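Local coordinates for odorant-binding protein 2a (PDB 4RUN) that binds and carries small hydrophobic odorants, preferring aldehydes and large fatty acids, as a secreted monomeric lipocalin, at residues G12-K17 against N112-N117; V16-V21 against E123-F128; V21-P26 against E139-M144. The protein carries 2 engineered substitutions. All coordinates share one frame; numbering follows the deposited sequence.

Overall arrangement
All three contacts follow the first barrel strand, 12-21, from one end to the other. Contact 1 pairs its beginning with the last long strand, 106-115, at what in lipocalins is the closed end of the barrel. Contact 2, whose centre is about 11 Å from that of contact 1, lays helix 122-134 against the outside of the same strand; L113 bridges the two, with L113 CD2 3.7 Å from L125 CD2. The centre of contact 3 is about 12 Å from that of contact 2 and about 19 Å from that of contact 1; there the strand runs into the loop expected to border the mouth of the odorant pocket. M19 N probably bonds F143 O at 2.8 Å, joining contacts 2 and 3.

Contact 1: residues G12-K17 against N112-N117. Engineered in segment 112-117: N112 (natural residue Lys).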
# COMPACT_ATOMS: atom_id res chain seq x y z
N GLY A 12 -6.28 -12.60 -2.59
CA GLY A 12 -7.67 -12.12 -2.64
C GLY A 12 -7.76 -10.60 -2.76
O GLY A 12 -6.81 -9.94 -3.18
N THR A 13 -8.91 -10.05 -2.39
CA THR A 13 -9.14 -8.61 -2.49
C THR A 13 -8.73 -7.89 -1.20
O THR A 13 -9.00 -8.37 -0.10
CB THR A 13 -10.62 -8.31 -2.82
OG1 THR A 13 -10.94 -8.84 -4.10
CG2 THR A 13 -10.90 -6.81 -2.83
N TRP A 14 -8.04 -6.76 -1.36
CA TRP A 14 -7.73 -5.84 -0.27
C TRP A 14 -8.16 -4.43 -0.65
O TRP A 14 -8.23 -4.08 -1.82
CB TRP A 14 -6.24 -5.79 0.02
CG TRP A 14 -5.67 -7.03 0.58
CD1 TRP A 14 -5.20 -8.09 -0.12
CD2 TRP A 14 -5.43 -7.31 1.95
NE1 TRP A 14 -4.70 -9.03 0.74
CE2 TRP A 14 -4.83 -8.58 2.02
CE3 TRP A 14 -5.68 -6.61 3.14
CZ2 TRP A 14 -4.47 -9.17 3.23
CZ3 TRP A 14 -5.33 -7.21 4.34
CH2 TRP A 14 -4.72 -8.47 4.37
N TYR A 15 -8.43 -3.63 0.36
CA TYR A 15 -8.87 -2.27 0.16
C TYR A 15 -7.87 -1.35 0.84
O TYR A 15 -7.52 -1.57 2.01
CB TYR A 15 -10.26 -2.08 0.77
CG TYR A 15 -11.33 -2.85 0.06
CD1 TYR A 15 -11.99 -2.30 -1.04
CD2 TYR A 15 -11.70 -4.13 0.47
CE1 TYR A 15 -12.97 -3.00 -1.72
CE2 TYR A 15 -12.69 -4.84 -0.19
CZ TYR A 15 -13.32 -4.27 -1.29
OH TYR A 15 -14.30 -4.96 -1.97
N VAL A 16 -7.43 -0.33 0.11
CA VAL A 16 -6.51 0.68 0.62
C VAL A 16 -7.31 1.82 1.24
O VAL A 16 -8.01 2.54 0.53
CB VAL A 16 -5.65 1.25 -0.51
CG1 VAL A 16 -4.70 2.30 0.05
CG2 VAL A 16 -4.89 0.14 -1.25
N LYS A 17 -7.20 1.98 2.55
CA LYS A 17 -8.08 2.89 3.30
C LYS A 17 -7.39 4.20 3.66
O LYS A 17 -8.03 5.22 3.82
CB LYS A 17 -8.54 2.20 4.57
CG LYS A 17 -9.19 0.85 4.31
CD LYS A 17 -9.49 0.13 5.61
CE LYS A 17 -10.45 -1.01 5.36
NZ LYS A 17 -10.74 -1.81 6.57
N ASN A 112 0.63 2.10 3.68
CA ASN A 112 -0.77 2.00 3.29
C ASN A 112 -1.53 1.17 4.29
O ASN A 112 -1.10 0.08 4.67
CB ASN A 112 -0.89 1.40 1.90
CG ASN A 112 -0.10 2.18 0.87
OD1 ASN A 112 -0.48 3.28 0.50
ND2 ASN A 112 1.01 1.63 0.43
N LEU A 113 -2.65 1.71 4.74
CA LEU A 113 -3.56 0.98 5.60
C LEU A 113 -4.43 0.14 4.70
O LEU A 113 -5.13 0.66 3.83
CB LEU A 113 -4.42 1.96 6.40
CG LEU A 113 -5.43 1.32 7.35
CD1 LEU A 113 -4.70 0.52 8.42
CD2 LEU A 113 -6.30 2.38 7.99
N VAL A 114 -4.41 -1.17 4.92
CA VAL A 114 -5.13 -2.10 4.06
C VAL A 114 -5.97 -3.09 4.86
O VAL A 114 -5.60 -3.50 5.96
CB VAL A 114 -4.15 -2.85 3.13
CG1 VAL A 114 -3.50 -1.87 2.18
CG2 VAL A 114 -3.07 -3.58 3.93
N GLY A 115 -7.12 -3.47 4.31
CA GLY A 115 -7.98 -4.44 4.96
C GLY A 115 -8.88 -5.18 4.00
O GLY A 115 -9.05 -4.80 2.85
N ARG A 116 -9.45 -6.26 4.49
CA ARG A 116 -10.35 -7.07 3.69
C ARG A 116 -11.68 -6.37 3.52
O ARG A 116 -12.33 -6.45 2.47
CB ARG A 116 -10.57 -8.40 4.39
CG ARG A 116 -9.30 -9.22 4.47
CD ARG A 116 -8.94 -9.74 3.11
NE ARG A 116 -7.93 -10.78 3.19
CZ ARG A 116 -7.41 -11.38 2.12
NH1 ARG A 116 -6.50 -12.32 2.28
NH2 ARG A 116 -7.82 -11.03 0.90
N ASN A 117 -12.08 -5.69 4.58
CA ASN A 117 -13.34 -5.03 4.64
C ASN A 117 -13.10 -3.63 4.14
O ASN A 117 -12.14 -3.01 4.56
CB ASN A 117 -13.81 -4.99 6.09
CG ASN A 117 -15.30 -4.94 6.21
OD1 ASN A 117 -16.00 -5.83 5.73
ND2 ASN A 117 -15.81 -3.88 6.83
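The backbone of G12 passes the edge of the R116 guanidinium, with G12 C 3.7 Å from R116 NH2. At T13 it is the carbonyl oxygen that takes part: R116 NH2 donates to T13 O over 3.1 Å, coming from above the carbonyl plane, while R116 NH1 goes to T11 O, so two backbone carbonyls fix how the guanidinium is turned. That guanidinium rests flat on one face of the W14 indole, the planes 18° apart, with CZ in an off-centre cation-pi contact with the five-membered ring; R116 CD sits over the six-membered ring, 4.3 Å from its centroid. The R116 side chain leaves away from strand 12-17, and a bend at chi2 (-72°) folds its end back over the indole. W14 NE1 bonds I10 O. This is the lipocalin signature, a G-x-W sequence opening the first strand, its tryptophan covered by an arginine just after the last long strand, 106-115. Y15 and G115 form an antiparallel hydrogen-bonded pair: Y15 N reaches G115 O at 2.8 Å, and G115 N reaches Y15 O at 3.0 Å. One edge of the Y15 ring runs beside the G115 and R116 carbonyl oxygens. V16 and V114, a non-hydrogen-bonded pair, project from the opposite face of the sheet to Y15, and V16 CG2 meets V114 CG1 at 4.2 Å. K17 N then makes a nearly straight bond (174°) to L113 O at 2.8 Å. Because A18 bonds L113 as well, K17 and A18 together face one residue in a classic beta bulge. Beyond CG the K17 chain is extended, running back past G115 to bring NZ to D94, in a salt bridge, and to N119 O.

Contact 2: residues V16-V21 against E123-F128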
# COMPACT_ATOMS: atom_id res chain seq x y z
N VAL A 16 -7.43 -0.33 0.11
CA VAL A 16 -6.51 0.68 0.62
C VAL A 16 -7.31 1.82 1.24
O VAL A 16 -8.01 2.54 0.53
CB VAL A 16 -5.65 1.25 -0.51
CG1 VAL A 16 -4.70 2.30 0.05
CG2 VAL A 16 -4.89 0.14 -1.25
N LYS A 17 -7.20 1.98 2.55
CA LYS A 17 -8.08 2.89 3.30
C LYS A 17 -7.39 4.20 3.66
O LYS A 17 -8.03 5.22 3.82
CB LYS A 17 -8.54 2.20 4.57
CG LYS A 17 -9.19 0.85 4.31
CD LYS A 17 -9.49 0.13 5.61
CE LYS A 17 -10.45 -1.01 5.36
NZ LYS A 17 -10.74 -1.81 6.57
N ALA A 18 -6.08 4.15 3.79
CA ALA A 18 -5.33 5.36 4.06
C ALA A 18 -3.94 5.16 3.53
O ALA A 18 -3.52 4.03 3.30
CB ALA A 18 -5.28 5.64 5.55
N MET A 19 -3.24 6.27 3.35
CA MET A 19 -1.95 6.28 2.70
C MET A 19 -1.06 7.35 3.35
O MET A 19 -1.57 8.37 3.81
CB MET A 19 -2.22 6.54 1.23
CG MET A 19 -1.03 6.42 0.32
SD MET A 19 -1.56 5.98 -1.36
CE MET A 19 0.09 5.90 -2.08
N VAL A 20 0.24 7.10 3.42
CA VAL A 20 1.23 8.05 3.99
C VAL A 20 2.49 7.89 3.20
O VAL A 20 2.82 6.79 2.73
CB VAL A 20 1.51 7.85 5.51
CG1 VAL A 20 2.41 6.66 5.78
CG2 VAL A 20 2.11 9.09 6.14
N VAL A 21 3.20 9.01 3.06
CA VAL A 21 4.35 9.13 2.18
C VAL A 21 5.42 9.98 2.86
O VAL A 21 5.09 10.85 3.65
CB VAL A 21 3.95 9.83 0.89
CG1 VAL A 21 3.22 8.86 -0.04
CG2 VAL A 21 3.10 11.08 1.17
N GLU A 123 -10.90 4.48 14.71
CA GLU A 123 -9.92 3.96 15.66
C GLU A 123 -8.79 3.27 14.89
O GLU A 123 -7.64 3.34 15.29
CB GLU A 123 -10.57 3.01 16.68
CG GLU A 123 -9.77 2.85 17.96
CD GLU A 123 -10.54 2.20 19.12
OE1 GLU A 123 -11.57 1.50 18.89
OE2 GLU A 123 -10.12 2.39 20.29
N ALA A 124 -9.12 2.65 13.77
CA ALA A 124 -8.11 2.04 12.93
C ALA A 124 -7.19 3.08 12.26
O ALA A 124 -5.97 2.89 12.17
CB ALA A 124 -8.79 1.18 11.89
N LEU A 125 -7.77 4.19 11.82
CA LEU A 125 -6.98 5.28 11.26
C LEU A 125 -6.04 5.85 12.29
O LEU A 125 -4.96 6.31 11.96
CB LEU A 125 -7.89 6.40 10.73
CG LEU A 125 -8.64 6.11 9.43
CD1 LEU A 125 -9.56 7.26 9.08
CD2 LEU A 125 -7.65 5.85 8.31
N GLU A 126 -6.48 5.87 13.53
CA GLU A 126 -5.66 6.39 14.61
C GLU A 126 -4.47 5.50 14.94
O GLU A 126 -3.39 5.99 15.25
CB GLU A 126 -6.51 6.51 15.86
CG GLU A 126 -6.28 7.80 16.60
CD GLU A 126 -6.89 8.96 15.86
OE1 GLU A 126 -8.12 8.97 15.76
OE2 GLU A 126 -6.14 9.83 15.41
N GLU A 127 -4.70 4.19 14.94
CA GLU A 127 -3.60 3.23 15.17
C GLU A 127 -2.58 3.32 14.04
O GLU A 127 -1.38 3.23 14.28
CB GLU A 127 -4.12 1.80 15.26
CG GLU A 127 -4.93 1.53 16.50
CD GLU A 127 -4.14 1.79 17.76
OE1 GLU A 127 -4.67 2.54 18.62
OE2 GLU A 127 -3.02 1.25 17.90
N PHE A 128 -3.09 3.51 12.82
CA PHE A 128 -2.26 3.73 11.66
C PHE A 128 -1.38 4.96 11.83
O PHE A 128 -0.19 4.89 11.59
CB PHE A 128 -3.14 3.93 10.44
CG PHE A 128 -2.38 4.15 9.17
CD1 PHE A 128 -1.56 3.15 8.69
CD2 PHE A 128 -2.51 5.32 8.44
CE1 PHE A 128 -0.87 3.32 7.51
CE2 PHE A 128 -1.82 5.50 7.25
CZ PHE A 128 -1.00 4.48 6.79
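The F128 ring reaches strand 16-21 with its CD2-CE2-CZ side. A18 CB lies against CD2 and CE2, 3.9 Å from F128 CE2; M19 N is 4.2 Å from that same CE2; and V20 CG1 stands 4.2 Å from F128 CZ, the valine and the ring slanting past each other. F128 has CG anti to its backbone N (chi1 -179°), and this torsion directs the ring toward the strand. One turn earlier, L125 starts along the helix flank and touches through one methyl, its CD2 packing on A18 CB at 3.6 Å. The small A18 therefore takes both helix side chains at once. Here the C-terminal helix of the lipocalin fold is laid against the outer wall of the barrel: the local axes run 28° apart, 9.7 Å at closest approach, with the leucine and phenylalanine filling the interval between them. M19 projects from the other side of the strand, touching M110 and the engineered N112. Between the two segments there is no hydrogen bond; the side chains that meet are all apolar. I142, on a strand flanking 16-21, also touches the helix, at F128.

Contact 3: residues V21-P26 against E139-M144; sequences VDKDFP and EEDIFM
K23 and D141 form the polar heart of this contact. K23 NZ donates to D141 OD2 at 2.8 Å, meeting the carboxylate on its syn side and 21° out of its plane. A bend at the last torsion of the lysine (chi4 -75°) turns the ammonium group in toward the aspartate. The same nitrogen also faces E140, but K23 NZ to E140 OE1 is a long salt bridge of 3.8 Å, and E140 OE1 has its stronger partner in S138 OG. A water donates both to D141 OD2 and to V21 O, 2.7 Å from each, so OD2 serves the lysine and the water together. The apolar part is V21: its CG2 lies at the edge of the F143 ring, 3.9 Å from F143 CE1, while CG1 sits over the centre of the F25 ring.

Further out, D22 shapes the chain that bears K23. A type I turn from D22 to F25 is closed by F25 N on D22 O at 3.1 Å, and D22 OD1 adds weak bonds to D24 N and F25 N, the first closing an Asx turn. D22 OD2 is held by Y109 N. On the other segment, I142 N bonds E139 O, closing a short 3-10 turn that contains D141.

In lipocalins the loop after the first strand borders the mouth of the barrel, and segment 21-26 probably begins that border here. The short, weakly bonded strand 142-143 runs antiparallel to strand 12-21, with I142 reaching K129 of helix 122-134 and F143 packing on M19.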
# COMPACT_ATOMS: atom_id res chain seq x y z
N VAL A 21 3.20 9.01 3.06
CA VAL A 21 4.35 9.13 2.18
C VAL A 21 5.42 9.98 2.86
O VAL A 21 5.09 10.85 3.65
CB VAL A 21 3.95 9.83 0.89
CG1 VAL A 21 3.22 8.86 -0.04
CG2 VAL A 21 3.10 11.08 1.17
N ASP A 22 6.70 9.75 2.56
CA ASP A 22 7.73 10.62 3.14
C ASP A 22 7.59 12.03 2.60
O ASP A 22 6.91 12.28 1.61
CB ASP A 22 9.14 10.03 2.96
CG ASP A 22 9.54 9.84 1.52
OD1 ASP A 22 9.31 10.74 0.69
OD2 ASP A 22 10.15 8.79 1.22
N LYS A 23 8.19 12.98 3.31
CA LYS A 23 8.17 14.38 2.91
C LYS A 23 8.82 14.77 1.57
O LYS A 23 8.63 15.91 1.15
CB LYS A 23 8.72 15.25 4.03
CG LYS A 23 7.74 15.30 5.17
CD LYS A 23 7.93 16.50 6.07
CE LYS A 23 6.81 16.52 7.12
NZ LYS A 23 5.50 16.96 6.57
N ASP A 24 9.56 13.88 0.91
CA ASP A 24 10.07 14.15 -0.44
C ASP A 24 9.04 13.86 -1.52
O ASP A 24 9.13 14.39 -2.62
CB ASP A 24 11.32 13.32 -0.73
CG ASP A 24 12.43 13.56 0.27
OD1 ASP A 24 12.74 14.74 0.56
OD2 ASP A 24 13.01 12.56 0.75
N PHE A 25 8.07 13.00 -1.19
CA PHE A 25 6.99 12.62 -2.11
C PHE A 25 6.25 13.84 -2.64
O PHE A 25 5.62 14.56 -1.87
CB PHE A 25 5.99 11.75 -1.36
CG PHE A 25 5.08 10.98 -2.26
CD1 PHE A 25 5.45 9.73 -2.76
CD2 PHE A 25 3.86 11.52 -2.62
CE1 PHE A 25 4.60 9.03 -3.59
CE2 PHE A 25 3.01 10.83 -3.46
CZ PHE A 25 3.38 9.59 -3.95
N PRO A 26 6.29 14.06 -3.96
CA PRO A 26 5.60 15.21 -4.54
C PRO A 26 4.09 15.13 -4.39
O PRO A 26 3.50 14.07 -4.60
CB PRO A 26 5.99 15.17 -6.01
CG PRO A 26 7.18 14.27 -6.09
CD PRO A 26 7.03 13.29 -4.98
N GLU A 139 1.96 12.74 10.55
CA GLU A 139 0.49 12.69 10.55
C GLU A 139 -0.14 13.53 9.44
O GLU A 139 -1.12 13.13 8.82
CB GLU A 139 -0.07 13.17 11.91
CG GLU A 139 0.04 14.67 12.20
CD GLU A 139 0.05 14.93 13.69
OE1 GLU A 139 1.11 15.31 14.21
OE2 GLU A 139 -1.00 14.73 14.33
N GLU A 140 0.45 14.69 9.20
CA GLU A 140 -0.08 15.67 8.27
C GLU A 140 0.17 15.23 6.83
O GLU A 140 -0.41 15.79 5.91
CB GLU A 140 0.58 17.04 8.55
CG GLU A 140 2.01 17.17 8.06
CD GLU A 140 2.86 18.00 8.99
OE1 GLU A 140 3.58 17.43 9.85
OE2 GLU A 140 2.80 19.24 8.88
N ASP A 141 1.04 14.24 6.64
CA ASP A 141 1.20 13.63 5.33
C ASP A 141 0.35 12.34 5.20
O ASP A 141 0.65 11.49 4.36
CB ASP A 141 2.67 13.28 5.08
CG ASP A 141 3.59 14.50 5.12
OD1 ASP A 141 3.30 15.51 4.44
OD2 ASP A 141 4.60 14.45 5.84
N ILE A 142 -0.68 12.18 6.04
CA ILE A 142 -1.60 11.05 5.89
C ILE A 142 -2.82 11.52 5.12
O ILE A 142 -3.47 12.48 5.49
CB ILE A 142 -2.07 10.45 7.24
CG1 ILE A 142 -0.87 9.93 8.03
CG2 ILE A 142 -3.08 9.33 6.99
CD1 ILE A 142 -1.22 9.36 9.39
N PHE A 143 -3.14 10.80 4.06
CA PHE A 143 -4.24 11.17 3.18
C PHE A 143 -4.99 9.89 2.82
O PHE A 143 -4.46 8.78 2.96
CB PHE A 143 -3.69 11.96 1.96
CG PHE A 143 -2.84 11.15 1.03
CD1 PHE A 143 -1.46 11.06 1.23
CD2 PHE A 143 -3.39 10.50 -0.07
CE1 PHE A 143 -0.67 10.33 0.35
CE2 PHE A 143 -2.61 9.77 -0.95
CZ PHE A 143 -1.25 9.68 -0.75
N MET A 144 -6.24 10.05 2.44
CA MET A 144 -7.14 8.92 2.26
C MET A 144 -7.78 8.96 0.90
O MET A 144 -8.76 9.66 0.67
CB MET A 144 -8.19 8.93 3.36
CG MET A 144 -7.58 8.94 4.75
SD MET A 144 -8.78 9.62 5.88
CE MET A 144 -10.07 8.39 5.75
O HOH W 1 5.51 11.87 6.08